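Local structure of imidazolonepropionase (Unidentified, 2Q09) at residues Gln57-Lys62 and Phe375-Cys380; Gln118-Ala123 and Ala158-Glu163; Ile140-Gly145 and Leu152-Val157; Leu395-Arg398 and Glu403-Leu406. The protein hydrolyses a carbon-nitrogen bond of imidazolone-5-propanoate to give N-formimidoyl-L-glutamate, the third step of histidine degradation. All coordinates share one frame; numbering follows the deposited sequence.

Interaction 1: residues Gln57-Lys62 and Phe375-Cys380; sequences QDMKGK and FLVWNC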
loop_
_atom_site.group_PDB
_atom_site.type_symbol
_atom_site.label_atom_id
_atom_site.label_comp_id
_atom_site.label_asym_id
_atom_site.label_seq_id
_atom_site.Cartn_x
_atom_site.Cartn_y
_atom_site.Cartn_z
ATOM N N GLN A 57 5.290 -24.864 -18.608
ATOM C CA GLN A 57 3.842 -24.731 -18.579
ATOM C C GLN A 57 3.235 -23.864 -19.673
ATOM O O GLN A 57 3.575 -22.697 -19.818
ATOM C CB GLN A 57 3.413 -24.217 -17.209
ATOM C CG GLN A 57 3.846 -25.125 -16.080
ATOM C CD GLN A 57 3.208 -24.748 -14.767
ATOM O OE1 GLN A 57 3.601 -23.774 -14.128
ATOM N NE2 GLN A 57 2.201 -25.510 -14.362
ATOM N N ASP A 58 2.318 -24.456 -20.434
ATOM C CA ASP A 58 1.639 -23.771 -21.534
ATOM C C ASP A 58 0.390 -23.058 -21.028
ATOM O O ASP A 58 -0.601 -23.697 -20.706
ATOM C CB ASP A 58 1.237 -24.792 -22.603
ATOM C CG ASP A 58 0.636 -24.147 -23.831
ATOM O OD1 ASP A 58 0.425 -22.920 -23.829
ATOM O OD2 ASP A 58 0.369 -24.876 -24.806
HETATM N N MSE A 59 0.433 -21.734 -20.962
HETATM C CA MSE A 59 -0.718 -20.977 -20.476
HETATM C C MSE A 59 -1.787 -20.781 -21.543
HETATM O O MSE A 59 -2.849 -20.215 -21.279
HETATM C CB MSE A 59 -0.256 -19.631 -19.925
HETATM C CG MSE A 59 0.614 -19.757 -18.683
HETATM SE SE MSE A 59 -0.267 -20.736 -17.237
HETATM C CE MSE A 59 0.645 -22.421 -17.490
ATOM N N LYS A 60 -1.503 -21.252 -22.753
ATOM C CA LYS A 60 -2.442 -21.168 -23.865
ATOM C C LYS A 60 -2.984 -19.771 -24.167
ATOM O O LYS A 60 -4.174 -19.608 -24.462
ATOM C CB LYS A 60 -3.616 -22.118 -23.621
ATOM C CG LYS A 60 -3.207 -23.561 -23.322
ATOM C CD LYS A 60 -4.418 -24.481 -23.428
ATOM C CE LYS A 60 -4.115 -25.916 -23.029
ATOM N NZ LYS A 60 -4.064 -26.100 -21.549
ATOM N N GLY A 61 -2.120 -18.767 -24.099
ATOM C CA GLY A 61 -2.546 -17.414 -24.406
ATOM C C GLY A 61 -3.138 -16.581 -23.281
ATOM O O GLY A 61 -3.486 -15.424 -23.515
ATOM N N LYS A 62 -3.248 -17.143 -22.078
ATOM C CA LYS A 62 -3.817 -16.398 -20.947
ATOM C C LYS A 62 -3.030 -15.124 -20.674
ATOM O O LYS A 62 -1.807 -15.074 -20.813
ATOM C CB LYS A 62 -3.806 -17.212 -19.650
ATOM C CG LYS A 62 -4.372 -18.612 -19.708
ATOM C CD LYS A 62 -5.883 -18.662 -19.695
ATOM C CE LYS A 62 -6.342 -20.018 -19.151
ATOM N NZ LYS A 62 -5.647 -21.153 -19.805
ATOM N N PHE A 375 4.485 -12.287 -10.862
ATOM C CA PHE A 375 3.496 -12.070 -11.903
ATOM C C PHE A 375 2.263 -12.935 -11.721
ATOM O O PHE A 375 2.259 -13.880 -10.915
ATOM C CB PHE A 375 4.125 -12.292 -13.287
ATOM C CG PHE A 375 4.726 -13.653 -13.481
ATOM C CD1 PHE A 375 3.948 -14.728 -13.898
ATOM C CD2 PHE A 375 6.083 -13.855 -13.260
ATOM C CE1 PHE A 375 4.518 -15.985 -14.109
ATOM C CE2 PHE A 375 6.666 -15.104 -13.465
ATOM C CZ PHE A 375 5.882 -16.173 -13.887
ATOM N N LEU A 376 1.221 -12.618 -12.482
ATOM C CA LEU A 376 -0.043 -13.325 -12.372
ATOM C C LEU A 376 -0.604 -13.759 -13.718
ATOM O O LEU A 376 -0.536 -13.011 -14.693
ATOM C CB LEU A 376 -1.076 -12.408 -11.712
ATOM C CG LEU A 376 -0.631 -11.603 -10.489
ATOM C CD1 LEU A 376 -1.679 -10.554 -10.158
ATOM C CD2 LEU A 376 -0.407 -12.557 -9.306
ATOM N N VAL A 377 -1.179 -14.955 -13.758
ATOM C CA VAL A 377 -1.809 -15.460 -14.972
ATOM C C VAL A 377 -3.301 -15.457 -14.669
ATOM O O VAL A 377 -3.756 -16.141 -13.748
ATOM C CB VAL A 377 -1.372 -16.892 -15.301
ATOM C CG1 VAL A 377 -2.151 -17.399 -16.515
ATOM C CG2 VAL A 377 0.122 -16.929 -15.588
ATOM N N TRP A 378 -4.060 -14.680 -15.438
ATOM C CA TRP A 378 -5.497 -14.565 -15.215
ATOM C C TRP A 378 -6.344 -15.363 -16.185
ATOM O O TRP A 378 -5.865 -15.795 -17.233
ATOM C CB TRP A 378 -5.930 -13.111 -15.328
ATOM C CG TRP A 378 -5.200 -12.173 -14.431
ATOM C CD1 TRP A 378 -4.022 -11.527 -14.690
ATOM C CD2 TRP A 378 -5.632 -11.722 -13.146
ATOM N NE1 TRP A 378 -3.697 -10.695 -13.644
ATOM C CE2 TRP A 378 -4.669 -10.796 -12.681
ATOM C CE3 TRP A 378 -6.741 -12.015 -12.336
ATOM C CZ2 TRP A 378 -4.792 -10.145 -11.446
ATOM C CZ3 TRP A 378 -6.865 -11.366 -11.104
ATOM C CH2 TRP A 378 -5.891 -10.443 -10.674
ATOM N N ASN A 379 -7.614 -15.550 -15.843
ATOM C CA ASN A 379 -8.510 -16.260 -16.733
ATOM C C ASN A 379 -9.393 -15.249 -17.466
ATOM O O ASN A 379 -10.253 -15.633 -18.256
ATOM C CB ASN A 379 -9.357 -17.291 -15.973
ATOM C CG ASN A 379 -10.277 -16.662 -14.949
ATOM O OD1 ASN A 379 -10.293 -15.443 -14.761
ATOM N ND2 ASN A 379 -11.055 -17.498 -14.275
ATOM N N CYS A 380 -9.178 -13.960 -17.208
ATOM C CA CYS A 380 -9.958 -12.943 -17.905
ATOM C C CYS A 380 -9.169 -12.460 -19.123
ATOM O O CYS A 380 -7.939 -12.529 -19.157
ATOM C CB CYS A 380 -10.335 -11.781 -16.975
ATOM S SG CYS A 380 -8.997 -11.030 -16.043
#

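Interaction 2: residues Gln118-Ala123 and Ala158-Glu163; sequences QLFELA and ARRLGE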
loop_
_atom_site.group_PDB
_atom_site.type_symbol
_atom_site.label_atom_id
_atom_site.label_comp_id
_atom_site.label_asym_id
_atom_site.label_seq_id
_atom_site.Cartn_x
_atom_site.Cartn_y
_atom_site.Cartn_z
ATOM N N GLN A 118 -2.092 -13.046 18.833
ATOM C CA GLN A 118 -3.491 -12.779 18.497
ATOM C C GLN A 118 -3.611 -11.860 17.272
ATOM O O GLN A 118 -4.472 -12.065 16.421
ATOM C CB GLN A 118 -4.227 -12.135 19.678
ATOM C CG GLN A 118 -4.533 -13.089 20.832
ATOM C CD GLN A 118 -5.212 -12.402 22.009
ATOM O OE1 GLN A 118 -4.715 -11.406 22.529
ATOM N NE2 GLN A 118 -6.349 -12.942 22.440
ATOM N N LEU A 119 -2.765 -10.836 17.194
ATOM C CA LEU A 119 -2.798 -9.916 16.056
ATOM C C LEU A 119 -2.452 -10.652 14.767
ATOM O O LEU A 119 -3.025 -10.382 13.712
ATOM C CB LEU A 119 -1.823 -8.761 16.273
ATOM C CG LEU A 119 -2.206 -7.756 17.366
ATOM C CD1 LEU A 119 -1.079 -6.755 17.546
ATOM C CD2 LEU A 119 -3.507 -7.055 16.998
ATOM N N PHE A 120 -1.517 -11.591 14.864
ATOM C CA PHE A 120 -1.089 -12.394 13.725
ATOM C C PHE A 120 -2.259 -13.227 13.209
ATOM O O PHE A 120 -2.535 -13.256 12.008
ATOM C CB PHE A 120 0.058 -13.317 14.147
ATOM C CG PHE A 120 0.491 -14.281 13.082
ATOM C CD1 PHE A 120 1.267 -13.857 12.007
ATOM C CD2 PHE A 120 0.102 -15.617 13.141
ATOM C CE1 PHE A 120 1.655 -14.753 11.009
ATOM C CE2 PHE A 120 0.484 -16.518 12.152
ATOM C CZ PHE A 120 1.261 -16.083 11.079
ATOM N N GLU A 121 -2.942 -13.905 14.127
ATOM C CA GLU A 121 -4.086 -14.735 13.778
ATOM C C GLU A 121 -5.233 -13.897 13.202
ATOM O O GLU A 121 -5.973 -14.363 12.339
ATOM C CB GLU A 121 -4.580 -15.505 15.009
ATOM C CG GLU A 121 -3.582 -16.502 15.587
ATOM C CD GLU A 121 -3.227 -17.621 14.620
ATOM O OE1 GLU A 121 -4.119 -18.069 13.871
ATOM O OE2 GLU A 121 -2.061 -18.065 14.615
ATOM N N LEU A 122 -5.393 -12.674 13.699
ATOM C CA LEU A 122 -6.447 -11.785 13.213
ATOM C C LEU A 122 -6.132 -11.255 11.814
ATOM O O LEU A 122 -7.036 -11.014 11.006
ATOM C CB LEU A 122 -6.624 -10.601 14.163
ATOM C CG LEU A 122 -7.352 -10.876 15.479
ATOM C CD1 LEU A 122 -7.214 -9.681 16.399
ATOM C CD2 LEU A 122 -8.825 -11.176 15.186
ATOM N N ALA A 123 -4.849 -11.076 11.535
ATOM C CA ALA A 123 -4.416 -10.549 10.246
ATOM C C ALA A 123 -4.320 -11.581 9.124
ATOM O O ALA A 123 -4.439 -11.219 7.950
ATOM C CB ALA A 123 -3.065 -9.826 10.404
ATOM N N ALA A 158 3.902 -8.005 11.313
ATOM C CA ALA A 158 3.993 -7.779 9.873
ATOM C C ALA A 158 5.084 -8.680 9.273
ATOM O O ALA A 158 4.854 -9.353 8.269
ATOM C CB ALA A 158 4.284 -6.312 9.587
ATOM N N ARG A 159 6.261 -8.695 9.892
ATOM C CA ARG A 159 7.347 -9.550 9.416
ATOM C C ARG A 159 6.896 -11.008 9.449
ATOM O O ARG A 159 7.217 -11.772 8.544
ATOM C CB ARG A 159 8.595 -9.410 10.300
ATOM C CG ARG A 159 9.313 -8.072 10.218
ATOM C CD ARG A 159 9.868 -7.763 8.820
ATOM N NE ARG A 159 10.699 -6.560 8.859
ATOM C CZ ARG A 159 10.902 -5.738 7.833
ATOM N NH1 ARG A 159 10.337 -5.973 6.655
ATOM N NH2 ARG A 159 11.670 -4.665 7.992
ATOM N N ARG A 160 6.179 -11.396 10.505
ATOM C CA ARG A 160 5.689 -12.775 10.632
ATOM C C ARG A 160 4.774 -13.154 9.476
ATOM O O ARG A 160 4.825 -14.273 8.963
ATOM C CB ARG A 160 4.917 -12.968 11.943
ATOM C CG ARG A 160 5.731 -13.579 13.052
ATOM C CD ARG A 160 4.963 -13.582 14.377
ATOM N NE ARG A 160 4.080 -14.731 14.547
ATOM C CZ ARG A 160 3.334 -14.917 15.636
ATOM N NH1 ARG A 160 3.366 -14.036 16.631
ATOM N NH2 ARG A 160 2.563 -15.991 15.738
ATOM N N LEU A 161 3.918 -12.220 9.071
ATOM C CA LEU A 161 2.997 -12.476 7.971
ATOM C C LEU A 161 3.769 -12.715 6.681
ATOM O O LEU A 161 3.431 -13.612 5.907
ATOM C CB LEU A 161 2.034 -11.297 7.807
ATOM C CG LEU A 161 1.077 -11.109 8.992
ATOM C CD1 LEU A 161 0.405 -9.747 8.919
ATOM C CD2 LEU A 161 0.039 -12.233 8.975
ATOM N N GLY A 162 4.813 -11.919 6.468
ATOM C CA GLY A 162 5.623 -12.056 5.269
ATOM C C GLY A 162 6.386 -13.368 5.236
ATOM O O GLY A 162 6.750 -13.859 4.172
ATOM N N GLU A 163 6.629 -13.943 6.407
ATOM C CA GLU A 163 7.351 -15.210 6.488
ATOM C C GLU A 163 6.407 -16.400 6.380
ATOM O O GLU A 163 6.758 -17.430 5.803
ATOM C CB GLU A 163 8.118 -15.299 7.808
ATOM C CG GLU A 163 9.382 -14.456 7.850
ATOM C CD GLU A 163 10.390 -14.887 6.802
ATOM O OE1 GLU A 163 10.202 -14.549 5.614
ATOM O OE2 GLU A 163 11.364 -15.580 7.165
#

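Interaction 3: residues Ile140-Gly145 and Leu152-Val157; sequences IKSGYG and LKMLRV. With DI6 (3-[(4S)-2,5-dioxoimidazolidin-4-yl]propanoic acid), chain C.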
loop_
_atom_site.group_PDB
_atom_site.type_symbol
_atom_site.label_atom_id
_atom_site.label_comp_id
_atom_site.label_asym_id
_atom_site.label_seq_id
_atom_site.Cartn_x
_atom_site.Cartn_y
_atom_site.Cartn_z
ATOM N N ILE A 140 2.366 -2.654 5.267
ATOM C CA ILE A 140 1.602 -2.671 6.508
ATOM C C ILE A 140 2.202 -1.687 7.508
ATOM O O ILE A 140 3.407 -1.711 7.777
ATOM C CB ILE A 140 1.576 -4.089 7.117
ATOM C CG1 ILE A 140 0.969 -5.070 6.108
ATOM C CG2 ILE A 140 0.763 -4.090 8.413
ATOM C CD1 ILE A 140 0.978 -6.533 6.577
ATOM N N LYS A 141 1.359 -0.823 8.055
ATOM C CA LYS A 141 1.813 0.179 9.011
ATOM C C LYS A 141 1.541 -0.218 10.455
ATOM O O LYS A 141 0.721 -1.102 10.727
ATOM C CB LYS A 141 1.105 1.508 8.744
ATOM C CG LYS A 141 1.142 1.960 7.288
ATOM C CD LYS A 141 0.165 3.101 7.050
ATOM C CE LYS A 141 0.084 3.454 5.565
ATOM N NZ LYS A 141 1.430 3.835 5.033
ATOM N N SER A 142 2.257 0.421 11.376
ATOM C CA SER A 142 2.031 0.200 12.798
ATOM C C SER A 142 1.036 1.332 13.077
ATOM O O SER A 142 0.155 1.576 12.258
ATOM C CB SER A 142 3.335 0.370 13.595
ATOM O OG SER A 142 3.920 1.650 13.407
ATOM N N GLY A 143 1.144 2.019 14.206
ATOM C CA GLY A 143 0.227 3.122 14.443
ATOM C C GLY A 143 -0.973 2.899 15.346
ATOM O O GLY A 143 -1.711 3.841 15.628
ATOM N N TYR A 144 -1.204 1.669 15.779
ATOM C CA TYR A 144 -2.317 1.394 16.683
ATOM C C TYR A 144 -1.789 0.930 18.044
ATOM O O TYR A 144 -2.550 0.412 18.872
ATOM C CB TYR A 144 -3.255 0.333 16.093
ATOM C CG TYR A 144 -4.082 0.835 14.922
ATOM C CD1 TYR A 144 -4.787 2.034 15.011
ATOM C CD2 TYR A 144 -4.170 0.110 13.734
ATOM C CE1 TYR A 144 -5.560 2.505 13.953
ATOM C CE2 TYR A 144 -4.944 0.567 12.663
ATOM C CZ TYR A 144 -5.635 1.766 12.782
ATOM O OH TYR A 144 -6.410 2.214 11.736
ATOM N N GLY A 145 -0.486 1.125 18.258
ATOM C CA GLY A 145 0.132 0.727 19.512
ATOM C C GLY A 145 0.361 1.946 20.387
ATOM O O GLY A 145 -0.016 1.970 21.558
ATOM N N LEU A 152 6.387 -1.751 17.948
ATOM C CA LEU A 152 7.282 -2.784 17.420
ATOM C C LEU A 152 6.583 -4.139 17.356
ATOM O O LEU A 152 6.902 -4.970 16.505
ATOM C CB LEU A 152 8.549 -2.890 18.275
ATOM C CG LEU A 152 9.711 -1.966 17.888
ATOM C CD1 LEU A 152 9.268 -0.518 17.894
ATOM C CD2 LEU A 152 10.872 -2.189 18.849
ATOM N N LYS A 153 5.628 -4.359 18.258
ATOM C CA LYS A 153 4.872 -5.606 18.273
ATOM C C LYS A 153 4.157 -5.739 16.928
ATOM O O LYS A 153 4.113 -6.806 16.334
ATOM C CB LYS A 153 3.846 -5.574 19.415
ATOM C CG LYS A 153 2.844 -6.707 19.402
ATOM C CD LYS A 153 1.962 -6.699 20.660
ATOM C CE LYS A 153 1.073 -5.478 20.734
ATOM N NZ LYS A 153 0.194 -5.510 21.942
HETATM N N MSE A 154 3.583 -4.641 16.459
HETATM C CA MSE A 154 2.878 -4.646 15.187
HETATM C C MSE A 154 3.838 -4.916 14.035
HETATM O O MSE A 154 3.531 -5.692 13.129
HETATM C CB MSE A 154 2.153 -3.317 14.987
HETATM C CG MSE A 154 1.020 -3.134 16.003
HETATM SE SE MSE A 154 0.118 -1.462 15.821
HETATM C CE MSE A 154 1.519 -0.290 16.310
ATOM N N LEU A 155 5.003 -4.285 14.077
ATOM C CA LEU A 155 5.993 -4.494 13.026
ATOM C C LEU A 155 6.451 -5.946 13.010
ATOM O O LEU A 155 6.709 -6.505 11.945
ATOM C CB LEU A 155 7.193 -3.561 13.221
ATOM C CG LEU A 155 6.878 -2.061 13.244
ATOM C CD1 LEU A 155 8.172 -1.283 13.431
ATOM C CD2 LEU A 155 6.194 -1.643 11.934
ATOM N N ARG A 156 6.559 -6.559 14.187
ATOM C CA ARG A 156 6.969 -7.957 14.245
ATOM C C ARG A 156 5.893 -8.848 13.636
ATOM O O ARG A 156 6.202 -9.820 12.961
ATOM C CB ARG A 156 7.258 -8.385 15.689
ATOM C CG ARG A 156 8.601 -7.871 16.212
ATOM C CD ARG A 156 9.047 -8.632 17.460
ATOM N NE ARG A 156 8.205 -8.341 18.614
ATOM C CZ ARG A 156 8.350 -7.282 19.398
ATOM N NH1 ARG A 156 9.310 -6.400 19.167
ATOM N NH2 ARG A 156 7.524 -7.107 20.415
ATOM N N VAL A 157 4.626 -8.532 13.892
ATOM C CA VAL A 157 3.542 -9.326 13.325
ATOM C C VAL A 157 3.601 -9.205 11.799
ATOM O O VAL A 157 3.372 -10.180 11.084
ATOM C CB VAL A 157 2.155 -8.838 13.809
ATOM C CG1 VAL A 157 1.044 -9.514 12.994
ATOM C CG2 VAL A 157 1.971 -9.166 15.288
HETATM N N1 DI6 C . -6.373 8.743 8.257
HETATM C C2 DI6 C . -7.334 7.802 8.145
HETATM O O2 DI6 C . -8.342 7.859 7.464
HETATM C C3 DI6 C . -6.884 6.628 9.048
HETATM N N4 DI6 C . -5.611 7.135 9.607
HETATM C C5 DI6 C . -5.395 8.360 9.089
HETATM O O5 DI6 C . -4.412 9.042 9.344
HETATM C C6 DI6 C . -7.919 6.344 10.127
HETATM C C7 DI6 C . -7.516 5.190 11.047
HETATM C C8 DI6 C . -8.531 4.856 12.151
HETATM O O9 DI6 C . -8.418 3.752 12.719
HETATM O O10 DI6 C . -9.435 5.675 12.458
#

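Interaction 4: residues Leu395-Arg398 and Glu403-Leu406; sequences LVSR and EETL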
loop_
_atom_site.group_PDB
_atom_site.type_symbol
_atom_site.label_atom_id
_atom_site.label_comp_id
_atom_site.label_asym_id
_atom_site.label_seq_id
_atom_site.Cartn_x
_atom_site.Cartn_y
_atom_site.Cartn_z
ATOM N N LEU A 395 -7.536 -15.835 -10.629
ATOM C CA LEU A 395 -6.146 -16.228 -10.815
ATOM C C LEU A 395 -6.008 -17.680 -11.246
ATOM O O LEU A 395 -6.637 -18.568 -10.680
ATOM C CB LEU A 395 -5.348 -16.016 -9.531
ATOM C CG LEU A 395 -5.116 -14.569 -9.099
ATOM C CD1 LEU A 395 -4.414 -14.559 -7.747
ATOM C CD2 LEU A 395 -4.297 -13.847 -10.150
ATOM N N VAL A 396 -5.190 -17.908 -12.263
ATOM C CA VAL A 396 -4.933 -19.255 -12.752
ATOM C C VAL A 396 -3.566 -19.637 -12.192
ATOM O O VAL A 396 -3.281 -20.809 -11.928
ATOM C CB VAL A 396 -4.886 -19.293 -14.296
ATOM C CG1 VAL A 396 -4.201 -20.560 -14.768
ATOM C CG2 VAL A 396 -6.302 -19.223 -14.861
ATOM N N SER A 397 -2.733 -18.622 -11.994
ATOM C CA SER A 397 -1.391 -18.825 -11.467
ATOM C C SER A 397 -0.924 -17.545 -10.783
ATOM O O SER A 397 -1.125 -16.444 -11.304
ATOM C CB SER A 397 -0.435 -19.204 -12.607
ATOM O OG SER A 397 0.886 -19.413 -12.137
ATOM N N ARG A 398 -0.317 -17.689 -9.611
ATOM C CA ARG A 398 0.182 -16.543 -8.856
ATOM C C ARG A 398 1.627 -16.846 -8.500
ATOM O O ARG A 398 1.905 -17.658 -7.620
ATOM C CB ARG A 398 -0.649 -16.324 -7.581
ATOM C CG ARG A 398 -0.153 -15.178 -6.695
ATOM C CD ARG A 398 -1.102 -14.958 -5.507
ATOM N NE ARG A 398 -0.591 -13.941 -4.593
ATOM C CZ ARG A 398 0.366 -14.156 -3.698
ATOM N NH1 ARG A 398 0.919 -15.360 -3.575
ATOM N NH2 ARG A 398 0.784 -13.160 -2.933
ATOM N N GLU A 403 8.226 -18.567 -7.956
ATOM C CA GLU A 403 7.583 -19.811 -7.543
ATOM C C GLU A 403 6.065 -19.732 -7.480
ATOM O O GLU A 403 5.503 -18.740 -7.018
ATOM C CB GLU A 403 8.122 -20.265 -6.184
ATOM C CG GLU A 403 9.609 -20.542 -6.187
ATOM C CD GLU A 403 9.979 -21.708 -5.305
ATOM O OE1 GLU A 403 9.532 -22.835 -5.598
ATOM O OE2 GLU A 403 10.715 -21.497 -4.321
ATOM N N GLU A 404 5.413 -20.794 -7.951
ATOM C CA GLU A 404 3.956 -20.874 -7.943
ATOM C C GLU A 404 3.469 -20.853 -6.499
ATOM O O GLU A 404 4.065 -21.485 -5.629
ATOM C CB GLU A 404 3.496 -22.161 -8.631
ATOM C CG GLU A 404 1.994 -22.395 -8.568
ATOM C CD GLU A 404 1.206 -21.317 -9.289
ATOM O OE1 GLU A 404 1.226 -21.290 -10.534
ATOM O OE2 GLU A 404 0.570 -20.490 -8.607
ATOM N N THR A 405 2.377 -20.133 -6.240
ATOM C CA THR A 405 1.849 -20.033 -4.881
ATOM C C THR A 405 0.411 -20.503 -4.669
ATOM O O THR A 405 -0.056 -20.543 -3.531
ATOM C CB THR A 405 1.928 -18.588 -4.348
ATOM O OG1 THR A 405 1.015 -17.759 -5.080
ATOM C CG2 THR A 405 3.343 -18.043 -4.490
ATOM N N LEU A 406 -0.312 -20.849 -5.729
ATOM C CA LEU A 406 -1.679 -21.309 -5.501
ATOM C C LEU A 406 -1.665 -22.701 -4.895
ATOM O O LEU A 406 -2.540 -23.037 -4.111
ATOM C CB LEU A 406 -2.516 -21.291 -6.788
ATOM C CG LEU A 406 -2.979 -19.904 -7.251
ATOM C CD1 LEU A 406 -3.629 -19.125 -6.105
ATOM C CD2 LEU A 406 -1.785 -19.156 -7.752
#

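Interaction 1: residues Gln57-Lys62 and Phe375-Cys380
Lys62 and Trp378 bring the two backbones closest, with CA atoms 6.2 Å apart, where a type I' turn running from Met59 to Lys62 lies beside the end of strand 375-378. Gly61 occupies a turn position whose positive phi would press a CB against the preceding carbonyl oxygen, which accounts for glycine there. Val377 is the meeting point of the side chains. With CG1 anti to its backbone N (chi1 175°), this branch reaches between two partners: CB of Lys62, 3.5 Å from Val377 CG1, and the selenium of selenomethionine Met59, whose SE is 3.9 Å from the same CG1. Met59 bends at chi2 and chi3 and crosses the valine at about a right angle, and Lys62 does likewise with the base of its side chain. Lys62 CB also rests 3.5 Å from Trp378 O, a contact without bonding, before the lysine chain turns away. Trp378 itself points away, and its NE1 is held by Thr65. Asp58 OD1 accepts from Lys60 N, an Asx turn, and from Asn11, while Gly61 O accepts the hydroxyl of Thr13. With no hydrogen bond between the two segments, the contact is van der Waals packing centred on one valine methyl.

Interaction 2: residues Gln118-Ala123 and Ala158-Glu163
Helical segments 118-123 and 158-163 cross at -50° with their axes 10.0 Å apart, Phe120 and Leu161 being nearest (CA to CA 7.1 Å). The Phe120 side chain carries much of the contact. Its CG stands anti to the backbone N (chi1 175°), which sends the ring across to the other helix and lays one face against Arg160. There the guanidinium lies nearly flat on the ring, with planes 18° apart and centres separated by 4.3 Å. Arg160 CZ sits off the centre of the ring, so the cation-pi contact is displaced toward the CG side; Arg160 NH2 comes to 3.6 Å from Phe120 CD2. A bend at chi3 folds the arginine over the ring, and NH1 also forms a salt bridge with Asp117, which probably helps hold the guanidinium in place. Leu161 meets the ring obliquely through one methyl, CD2, 3.6 Å from Phe120 CE1. Its other methyl, CD1, packs 3.8 Å from Ala123 CB, so the leucine straddles one turn of the opposite helix. Replacing Phe120 with an alanine would probably open a gap beside Leu161 and leave the Arg160 guanidinium without the flat surface it rests on. The contact joins helices 116-133 and 148-164, which come before and after strand 135-141 in the chain, both in the helical layer outside the barrel strands. Val157 and Ala164 of the second helix also touch Phe120, while Leu75, in a loop, meets Ala123.

Interaction 3: residues Ile140-Gly145 and Leu152-Val157
Selenomethionine Met154 pushes its terminal methyl into the backbone of the loop after strand 135-141: Met154 CE lies 3.1 Å from Gly143 N and also 3.1 Å from Gly145 N. Between them, Tyr144 N faces Met154 SE at 3.4 Å and is a buried polar atom with no partner in the model. The other two amides are better served, each bonded to the carboxylate of Glu151. Both glycines have a geometric reason: Gly143 has backbone angles that would jam a CB against the preceding carbonyl oxygen, and a CB on Gly145 would collide with Met154 CE. Met154 reaches the loop through an extended chi2 and a bend at chi3, and its methyl presses on Ser142 CB at 3.3 Å, tighter than usual for two carbons. Leu155 CD2 touches the same CB more loosely. Ser142 OG meanwhile bonds to Glu151 and to Leu174 N. Tyr144 touches the helix only near its root, with CB 3.8 Å from Met154 SE, and then carries its ring away to the inhibitor. Tyr144 OH donates to DI6 O9 over 2.7 Å, and this carboxylate oxygen lies at the ring edge. A phenylalanine in place of Tyr144 would probably leave O9 without this donor. Arg81, His177, Gln245 and Thr322 also hydrogen-bond DI6, so the loop supplies one wall of its pocket, where Asn319 touches the tyrosine. The segments belong to the beta-alpha-beta unit of strand 135-141, helix 148-164 and strand 168-176 in the TIM-barrel; Thr111 of helix 104-113 touches both Tyr144 and Met154.

Interaction 4: residues Leu395-Arg398 and Glu403-Leu406
Arg398 carries CG opposite the main-chain nitrogen (chi1 177°) and stays extended as far as NE, while Thr405 sets OG1 between its backbone N and carbonyl carbon (chi1 68°); together these torsions bring the hydroxyl to both the main chain and the guanidinium of the arginine. Thr405 OG1 donates to Arg398 O at 2.7 Å, from above the carbonyl plane, and accepts from Arg398 NH1 at 2.8 Å, close to the guanidinium plane. Thr405 N reaches the same carbonyl at 2.9 Å from Arg398 O, so two donors of one residue grip a single oxygen and the hydroxyl is used both ways. The guanidinium is fixed further by Arg398 NH2, which bonds to the carbonyls of Val135, at the start of strand 135-141, and Pro166, in the loop ahead of strand 168-176. The Glu404 carboxylate comes back toward Ser397 and Arg398. Ser397 OG donates to Glu404 OE1, although the modelled separation is very short and its exact length doubtful. The other carboxylate oxygen, OE2, lies within bonding distance of Arg398 N and Leu406 N, but its position is less certain. Val396 and Ser397 both face Val377 on the neighbouring strand 375-378, a classic beta bulge where the chain turns a corner. The whole is a tight antiparallel beta hairpin of strands 395-400 and 403-404, consistent with the small beta domain that accompanies the TIM-barrel in amidohydrolases.

Overall arrangement
Interactions 1 and 4 lie in the beta-rich part of the chain and touch directly: strands 375-378 and 395-400 are neighbours, joined by backbone hydrogen bonds of Val377 with Val396 and Ser397, with centres of the two contacts 10 Å apart. Interactions 2 and 3 share helix 148-164 in the barrel, also with centres 10 Å apart, and meet through Val157, which packs on Phe120 and Leu119. Interaction 3 is fully buried and reaches the ligand pocket; the other three are partly buried. Chemistry follows place: apolar packing around a turn in interaction 1, a cation-pi stack beside aliphatic contacts in interaction 2, methyl-to-backbone packing behind a ligand-binding tyrosine in interaction 3, and dense hydrogen bonding in the hairpin of interaction 4.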